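Local atomic coordinates of thermoresistant glucokinase (Janibacter sp. HTCC2649, PDB entry 4EUN), a protein that probably acts as a gluconokinase, transferring a phosphate group from ATP to D-gluconate. Residues 118-123 with 167-172; 126-131 with 163-168. All blocks are in the same frame, centred on the assembly; numbering follows the deposited sequence.

Interaction 1 of 2, residues 118-123 with 167-172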
ATOM      1  N   VAL A 118      -0.251  15.509 -15.058  1.00 24.91           N
ATOM      2  CA  VAL A 118      -0.237  14.193 -15.696  1.00 24.78           C
ATOM      3  C   VAL A 118      -1.187  13.213 -14.995  1.00 25.72           C
ATOM      4  O   VAL A 118      -1.938  12.491 -15.651  1.00 26.30           O
ATOM      5  CB  VAL A 118       1.186  13.596 -15.747  1.00 24.01           C
ATOM      6  CG1 VAL A 118       1.161  12.187 -16.319  1.00 30.17           C
ATOM      7  CG2 VAL A 118       2.103  14.489 -16.568  1.00 28.94           C
ATOM      8  N   LEU A 119      -1.176  13.200 -13.662  1.00 23.79           N
ATOM      9  CA  LEU A 119      -2.120  12.364 -12.911  1.00 24.10           C
ATOM     10  C   LEU A 119      -3.561  12.696 -13.300  1.00 24.74           C
ATOM     11  O   LEU A 119      -4.395  11.798 -13.450  1.00 25.28           O
ATOM     12  CB  LEU A 119      -1.925  12.554 -11.401  1.00 23.03           C
ATOM     13  CG  LEU A 119      -0.573  12.091 -10.848  1.00 20.31           C
ATOM     14  CD1 LEU A 119      -0.476  12.310  -9.343  1.00 24.05           C
ATOM     15  CD2 LEU A 119      -0.350  10.622 -11.160  1.00 19.10           C
ATOM     16  N   ARG A 120      -3.846  13.983 -13.496  1.00 22.48           N
ATOM     17  CA  ARG A 120      -5.202  14.418 -13.837  1.00 24.22           C
ATOM     18  C   ARG A 120      -5.613  14.077 -15.269  1.00 29.09           C
ATOM     19  O   ARG A 120      -6.781  14.218 -15.629  1.00 30.94           O
ATOM     20  CB  ARG A 120      -5.398  15.910 -13.545  1.00 25.32           C
ATOM     21  CG  ARG A 120      -5.631  16.217 -12.060  1.00 25.85           C
ATOM     22  CD  ARG A 120      -5.905  17.703 -11.809  1.00 26.03           C
ATOM     23  NE  ARG A 120      -4.725  18.516 -12.076  1.00 26.84           N
ATOM     24  CZ  ARG A 120      -3.946  19.043 -11.132  1.00 29.02           C
ATOM     25  NH1 ARG A 120      -4.222  18.860  -9.846  1.00 26.87           N
ATOM     26  NH2 ARG A 120      -2.886  19.752 -11.477  1.00 27.94           N
ATOM     27  N   GLU A 121      -4.664  13.618 -16.080  1.00 27.91           N
ATOM     28  CA  GLU A 121      -4.992  13.163 -17.436  1.00 30.47           C
ATOM     29  C   GLU A 121      -5.697  11.810 -17.438  1.00 35.81           C
ATOM     30  O   GLU A 121      -6.268  11.408 -18.450  1.00 34.06           O
ATOM     31  CB  GLU A 121      -3.734  13.094 -18.316  1.00 34.29           C
ATOM     32  CG  GLU A 121      -3.040  14.435 -18.548  1.00 39.52           C
ATOM     33  CD  GLU A 121      -1.764  14.302 -19.368  1.00 54.70           C
ATOM     34  OE1 GLU A 121      -1.489  13.191 -19.873  1.00 69.70           O
ATOM     35  OE2 GLU A 121      -1.032  15.306 -19.504  1.00 63.29           O
ATOM     36  N   GLY A 122      -5.655  11.108 -16.307  1.00 30.22           N
ATOM     37  CA  GLY A 122      -6.250   9.786 -16.204  1.00 30.12           C
ATOM     38  C   GLY A 122      -7.735   9.784 -15.887  1.00 36.11           C
ATOM     39  O   GLY A 122      -8.569   9.792 -16.794  1.00 38.29           O
ATOM     40  N   PRO A 123      -8.075   9.771 -14.589  1.00 26.94           N
ATOM     41  CA  PRO A 123      -9.465   9.644 -14.134  1.00 29.19           C
ATOM     42  C   PRO A 123     -10.209  10.976 -14.223  1.00 30.06           C
ATOM     43  O   PRO A 123      -9.590  12.012 -14.467  1.00 30.26           O
ATOM     44  CB  PRO A 123      -9.301   9.212 -12.675  1.00 27.18           C
ATOM     45  CG  PRO A 123      -8.023   9.895 -12.250  1.00 25.23           C
ATOM     46  CD  PRO A 123      -7.125   9.851 -13.459  1.00 28.03           C
ATOM     47  N   PRO A 167      -4.172  27.403  -6.845  1.00 34.61           N
ATOM     48  CA  PRO A 167      -5.606  27.693  -6.721  1.00 36.80           C
ATOM     49  C   PRO A 167      -6.546  26.860  -7.592  1.00 40.27           C
ATOM     50  O   PRO A 167      -7.660  26.566  -7.148  1.00 35.91           O
ATOM     51  CB  PRO A 167      -5.695  29.166  -7.132  1.00 34.74           C
ATOM     52  CG  PRO A 167      -4.399  29.740  -6.680  1.00 41.35           C
ATOM     53  CD  PRO A 167      -3.371  28.646  -6.866  1.00 31.09           C
ATOM     54  N   ASP A 168      -6.125  26.491  -8.798  1.00 34.20           N
ATOM     55  CA  ASP A 168      -7.032  25.777  -9.698  1.00 31.42           C
ATOM     56  C   ASP A 168      -6.985  24.259  -9.493  1.00 32.09           C
ATOM     57  O   ASP A 168      -7.619  23.507 -10.236  1.00 36.24           O
ATOM     58  CB  ASP A 168      -6.752  26.133 -11.157  1.00 40.96           C
ATOM     59  CG  ASP A 168      -5.328  25.836 -11.566  1.00 41.90           C
ATOM     60  OD1 ASP A 168      -4.446  25.775 -10.680  1.00 40.45           O
ATOM     61  OD2 ASP A 168      -5.084  25.674 -12.782  1.00 56.43           O
ATOM     62  N   GLU A 169      -6.244  23.817  -8.485  1.00 29.00           N
ATOM     63  CA  GLU A 169      -6.193  22.398  -8.161  1.00 28.96           C
ATOM     64  C   GLU A 169      -7.144  22.082  -7.019  1.00 29.48           C
ATOM     65  O   GLU A 169      -7.546  22.966  -6.266  1.00 35.71           O
ATOM     66  CB  GLU A 169      -4.775  21.993  -7.761  1.00 28.33           C
ATOM     67  CG  GLU A 169      -3.716  22.312  -8.787  1.00 30.27           C
ATOM     68  CD  GLU A 169      -2.365  21.763  -8.402  1.00 26.78           C
ATOM     69  OE1 GLU A 169      -1.597  22.478  -7.722  1.00 26.00           O
ATOM     70  OE2 GLU A 169      -2.067  20.609  -8.758  1.00 26.38           O
ATOM     71  N   SER A 170      -7.493  20.809  -6.882  1.00 28.86           N
ATOM     72  CA  SER A 170      -8.344  20.391  -5.778  1.00 27.58           C
ATOM     73  C   SER A 170      -7.479  19.719  -4.734  1.00 29.45           C
ATOM     74  O   SER A 170      -6.946  18.635  -4.962  1.00 27.93           O
ATOM     75  CB  SER A 170      -9.416  19.420  -6.257  1.00 29.50           C
ATOM     76  OG  SER A 170     -10.131  18.877  -5.165  1.00 30.84           O
ATOM     77  N   GLY A 171      -7.316  20.367  -3.588  1.00 30.63           N
ATOM     78  CA  GLY A 171      -6.515  19.774  -2.539  1.00 28.00           C
ATOM     79  C   GLY A 171      -6.541  20.549  -1.245  1.00 27.82           C
ATOM     80  O   GLY A 171      -6.938  21.719  -1.224  1.00 29.21           O
ATOM     81  N   ILE A 172      -6.137  19.884  -0.164  1.00 26.25           N
ATOM     82  CA  ILE A 172      -5.913  20.564   1.109  1.00 33.07           C
ATOM     83  C   ILE A 172      -4.582  20.142   1.725  1.00 26.16           C
ATOM     84  O   ILE A 172      -4.058  19.069   1.424  1.00 25.84           O
ATOM     85  CB  ILE A 172      -7.021  20.265   2.129  1.00 29.87           C
ATOM     86  CG1 ILE A 172      -7.178  18.759   2.306  1.00 32.73           C
ATOM     87  CG2 ILE A 172      -8.324  20.950   1.724  1.00 38.60           C
ATOM     88  CD1 ILE A 172      -7.923  18.370   3.569  1.00 40.68           C
TER
HETATM   89  O   HOH W   1      -6.815  18.463  -8.618  1.00 28.05           O
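R120 reaches E169 with the end of its guanidinium group. NH1 and NH2 both donate to the same carboxylate oxygen, OE2. R120 NH1 lies 3.0 Å from E169 OE2, and R120 NH2 is at the same 3.0 Å from E169 OE2. Neither bond is straight; the two are bent to a similar degree, as expected when two N-H groups share one acceptor. OE2 sits in the guanidinium plane, at the edge of the group. The carboxylate is turned almost upright to that plane, 85° from it. NH1 uses the anti lone pair of OE2. NH2 also meets OE2 on the anti side, but 34° out of the carboxylate plane.

The R120 chain runs extended through chi2 and bends at chi3 (-68°), which brings NH1 and NH2 to OE2. Water 1 adds a second link. It accepts from R120 NH1 at 2.9 Å and from the backbone N of S170 at 3.0 Å. NH1 therefore serves both the carboxylate and the water.

Each charge has another partner close by. D117 forms a salt bridge with R120 NH2, and R116 NE forms one with E169 OE2. E169 OE1 accepts from the backbone N of E166, which should limit the rotation of the carboxylate.

R120 lies in the type I beta turn from L119 to G122, which carries the chain out of helix 113-119. E169 lies on the chain that leads into strand 171-175, the outermost strand on its side of this chain's sheet. The contact is a surface salt-bridge network on a parallel alpha/beta fold of the P-loop kinase type.

Interaction 2 of 2, residues 126-131 with 163-168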
ATOM      1  N   VAL A 126      -9.070  14.325  -9.683  1.00 25.43           N
ATOM      2  CA  VAL A 126      -8.113  13.918  -8.655  1.00 27.05           C
ATOM      3  C   VAL A 126      -8.051  14.941  -7.519  1.00 28.05           C
ATOM      4  O   VAL A 126      -7.829  16.137  -7.750  1.00 26.70           O
ATOM      5  CB  VAL A 126      -6.688  13.699  -9.211  1.00 24.04           C
ATOM      6  CG1 VAL A 126      -5.787  13.114  -8.122  1.00 23.49           C
ATOM      7  CG2 VAL A 126      -6.701  12.763 -10.405  1.00 25.87           C
ATOM      8  N   ASP A 127      -8.250  14.464  -6.293  1.00 22.69           N
ATOM      9  CA  ASP A 127      -8.194  15.322  -5.115  1.00 23.27           C
ATOM     10  C   ASP A 127      -6.921  15.027  -4.358  1.00 19.75           C
ATOM     11  O   ASP A 127      -6.576  13.869  -4.151  1.00 22.69           O
ATOM     12  CB  ASP A 127      -9.400  15.060  -4.207  1.00 28.41           C
ATOM     13  CG  ASP A 127     -10.720  15.330  -4.894  1.00 32.05           C
ATOM     14  OD1 ASP A 127     -10.914  16.451  -5.419  1.00 29.73           O
ATOM     15  OD2 ASP A 127     -11.564  14.409  -4.914  1.00 32.21           O
ATOM     16  N   PHE A 128      -6.210  16.073  -3.943  1.00 20.64           N
ATOM     17  CA  PHE A 128      -4.923  15.882  -3.294  1.00 20.36           C
ATOM     18  C   PHE A 128      -4.976  16.181  -1.812  1.00 22.24           C
ATOM     19  O   PHE A 128      -5.557  17.179  -1.395  1.00 24.48           O
ATOM     20  CB  PHE A 128      -3.863  16.778  -3.967  1.00 20.81           C
ATOM     21  CG  PHE A 128      -3.504  16.322  -5.343  1.00 21.46           C
ATOM     22  CD1 PHE A 128      -4.269  16.700  -6.441  1.00 22.62           C
ATOM     23  CD2 PHE A 128      -2.426  15.464  -5.535  1.00 18.55           C
ATOM     24  CE1 PHE A 128      -3.954  16.239  -7.719  1.00 22.72           C
ATOM     25  CE2 PHE A 128      -2.102  15.005  -6.803  1.00 18.56           C
ATOM     26  CZ  PHE A 128      -2.866  15.391  -7.894  1.00 21.02           C
ATOM     27  N   LEU A 129      -4.380  15.300  -1.016  1.00 20.13           N
ATOM     28  CA  LEU A 129      -4.127  15.586   0.390  1.00 18.15           C
ATOM     29  C   LEU A 129      -2.626  15.779   0.510  1.00 19.40           C
ATOM     30  O   LEU A 129      -1.844  14.848   0.318  1.00 18.88           O
ATOM     31  CB  LEU A 129      -4.598  14.430   1.279  1.00 19.71           C
ATOM     32  CG  LEU A 129      -6.060  14.004   1.139  1.00 21.39           C
ATOM     33  CD1 LEU A 129      -6.307  12.761   1.981  1.00 20.98           C
ATOM     34  CD2 LEU A 129      -7.003  15.125   1.547  1.00 26.33           C
ATOM     35  N   HIS A 130      -2.218  17.004   0.802  1.00 19.32           N
ATOM     36  CA  HIS A 130      -0.795  17.331   0.867  1.00 19.98           C
ATOM     37  C   HIS A 130      -0.315  17.279   2.320  1.00 22.23           C
ATOM     38  O   HIS A 130      -0.594  18.181   3.108  1.00 21.68           O
ATOM     39  CB  HIS A 130      -0.574  18.717   0.263  1.00 20.72           C
ATOM     40  CG  HIS A 130       0.825  19.231   0.391  1.00 20.71           C
ATOM     41  ND1 HIS A 130       1.138  20.555   0.163  1.00 20.66           N
ATOM     42  CD2 HIS A 130       1.988  18.613   0.708  1.00 22.15           C
ATOM     43  CE1 HIS A 130       2.435  20.734   0.350  1.00 22.75           C
ATOM     44  NE2 HIS A 130       2.975  19.579   0.685  1.00 21.42           N
ATOM     45  N   LEU A 131       0.383  16.198   2.667  1.00 20.64           N
ATOM     46  CA  LEU A 131       0.850  15.969   4.027  1.00 19.09           C
ATOM     47  C   LEU A 131       2.251  16.541   4.152  1.00 25.49           C
ATOM     48  O   LEU A 131       3.172  16.127   3.439  1.00 25.49           O
ATOM     49  CB  LEU A 131       0.853  14.468   4.325  1.00 23.25           C
ATOM     50  CG  LEU A 131       1.136  13.971   5.743  1.00 28.20           C
ATOM     51  CD1 LEU A 131       0.054  14.401   6.711  1.00 25.87           C
ATOM     52  CD2 LEU A 131       1.215  12.464   5.703  1.00 29.00           C
ATOM     53  N   GLU A 163       5.944  20.997  -4.872  1.00 27.37           N
ATOM     54  CA  GLU A 163       5.396  22.320  -5.189  1.00 22.00           C
ATOM     55  C   GLU A 163       4.024  22.505  -4.552  1.00 28.85           C
ATOM     56  O   GLU A 163       3.179  21.614  -4.627  1.00 25.64           O
ATOM     57  CB  GLU A 163       5.319  22.528  -6.711  1.00 26.21           C
ATOM     58  CG  GLU A 163       6.699  22.603  -7.367  1.00 29.35           C
ATOM     59  CD  GLU A 163       6.672  22.718  -8.876  1.00 26.54           C
ATOM     60  OE1 GLU A 163       5.578  22.767  -9.490  1.00 27.43           O
ATOM     61  OE2 GLU A 163       7.776  22.757  -9.468  1.00 37.61           O
ATOM     62  N   ALA A 164       3.811  23.661  -3.923  1.00 26.04           N
ATOM     63  CA  ALA A 164       2.544  23.957  -3.250  1.00 22.58           C
ATOM     64  C   ALA A 164       1.353  23.731  -4.169  1.00 23.58           C
ATOM     65  O   ALA A 164       1.426  23.989  -5.382  1.00 23.80           O
ATOM     66  CB  ALA A 164       2.542  25.396  -2.742  1.00 24.02           C
ATOM     67  N   LEU A 165       0.254  23.243  -3.601  1.00 23.10           N
ATOM     68  CA  LEU A 165      -0.989  23.184  -4.366  1.00 28.13           C
ATOM     69  C   LEU A 165      -1.393  24.591  -4.811  1.00 27.10           C
ATOM     70  O   LEU A 165      -1.293  25.562  -4.048  1.00 30.10           O
ATOM     71  CB  LEU A 165      -2.106  22.529  -3.552  1.00 28.38           C
ATOM     72  CG  LEU A 165      -1.937  21.029  -3.327  1.00 30.56           C
ATOM     73  CD1 LEU A 165      -2.851  20.583  -2.216  1.00 32.80           C
ATOM     74  CD2 LEU A 165      -2.246  20.268  -4.604  1.00 28.98           C
ATOM     75  N   GLU A 166      -1.832  24.694  -6.060  1.00 26.43           N
ATOM     76  CA  GLU A 166      -2.170  25.975  -6.675  1.00 28.73           C
ATOM     77  C   GLU A 166      -3.696  26.151  -6.720  1.00 31.07           C
ATOM     78  O   GLU A 166      -4.435  25.163  -6.611  1.00 31.18           O
ATOM     79  CB  GLU A 166      -1.503  26.073  -8.062  1.00 28.92           C
ATOM     80  CG  GLU A 166       0.025  25.921  -7.975  1.00 31.57           C
ATOM     81  CD  GLU A 166       0.750  25.919  -9.320  1.00 35.24           C
ATOM     82  OE1 GLU A 166       0.093  26.059 -10.370  1.00 36.17           O
ATOM     83  OE2 GLU A 166       1.993  25.764  -9.315  1.00 41.83           O
ATOM     84  N   PRO A 167      -4.172  27.403  -6.845  1.00 34.61           N
ATOM     85  CA  PRO A 167      -5.606  27.693  -6.721  1.00 36.80           C
ATOM     86  C   PRO A 167      -6.546  26.860  -7.592  1.00 40.27           C
ATOM     87  O   PRO A 167      -7.660  26.566  -7.148  1.00 35.91           O
ATOM     88  CB  PRO A 167      -5.695  29.166  -7.132  1.00 34.74           C
ATOM     89  CG  PRO A 167      -4.399  29.740  -6.680  1.00 41.35           C
ATOM     90  CD  PRO A 167      -3.371  28.646  -6.866  1.00 31.09           C
ATOM     91  N   ASP A 168      -6.125  26.491  -8.798  1.00 34.20           N
ATOM     92  CA  ASP A 168      -7.032  25.777  -9.698  1.00 31.42           C
ATOM     93  C   ASP A 168      -6.985  24.259  -9.493  1.00 32.09           C
ATOM     94  O   ASP A 168      -7.619  23.507 -10.236  1.00 36.24           O
ATOM     95  CB  ASP A 168      -6.752  26.133 -11.157  1.00 40.96           C
ATOM     96  CG  ASP A 168      -5.328  25.836 -11.566  1.00 41.90           C
ATOM     97  OD1 ASP A 168      -4.446  25.775 -10.680  1.00 40.45           O
ATOM     98  OD2 ASP A 168      -5.084  25.674 -12.782  1.00 56.43           O
TER
HETATM   99  O   HOH W   2       0.393  23.061  -0.645  1.00 24.51           O
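H130 ND1 and the backbone N of L165 are joined through water 2. The water is 2.7 Å from H130 ND1 and 3.0 Å from L165 N, and it accepts the bond from L165 N. It lies in the plane of the imidazole, at the ring edge. On the other nitrogen of the ring, H130 NE2 is hydrogen-bonded to D132. The ring is thus held at both nitrogens, which should fix its rotation.

The contact belongs to a parallel alpha/beta fold of the P-loop kinase kind. Strand 127-132 lies next to strand 31-35, which leads into a probable Walker A loop. The loop after helix 155-161 runs over one face of strand 127-132 before the chain enters strand 171-175.

L165 is the residue of the loop that packs on the strand. Its two methyls divide the work: CD1 serves H130 and CD2 serves F128. F128 and H130 are two apart on the strand, so both point their CB atoms to this face. L129, between them, points away and packs on W190 and A187 of helix 180-191.

The two rings leave the strand differently. In H130, CG is anti to the backbone N (chi1 174°), which sets the ring so that ND1 meets the water. In F128 it stands beside the backbone N (chi1 -71°); the ring lies back from the loop, and R120 packs on it. V33 and M35 of strand 31-35 pack on F128 and H130 respectively.

R116 also ties the loop down, donating from NH1 to the backbone O of E163. In the apolar part of the contact, L165 CD1 meets H130 CB at 3.8 Å, and L165 CD2 meets F128 CB at 3.9 Å.

Interaction 1 is a surface contact; interaction 2 is largely buried. Both use the chain that leads into strand 171-175, and they share P167 and D168. Their centres are 7 Å apart. Each includes one water bridge, but the direct contacts differ with depth. Interaction 1 is an ion pair and holds the turn after helix 113-119. Interaction 2 is apolar packing of L165 on strand 127-132. They meet where R120 NH1 packs on F128 CE1 at 3.4 Å. The sheet links them too, with I172 O 2.8 Å from H130 N. Separately, S170 OG lies 2.6 Å from D127 OD1, a probable side-chain hydrogen bond. R116 spans both, reaching E169 in one and E163 in the other.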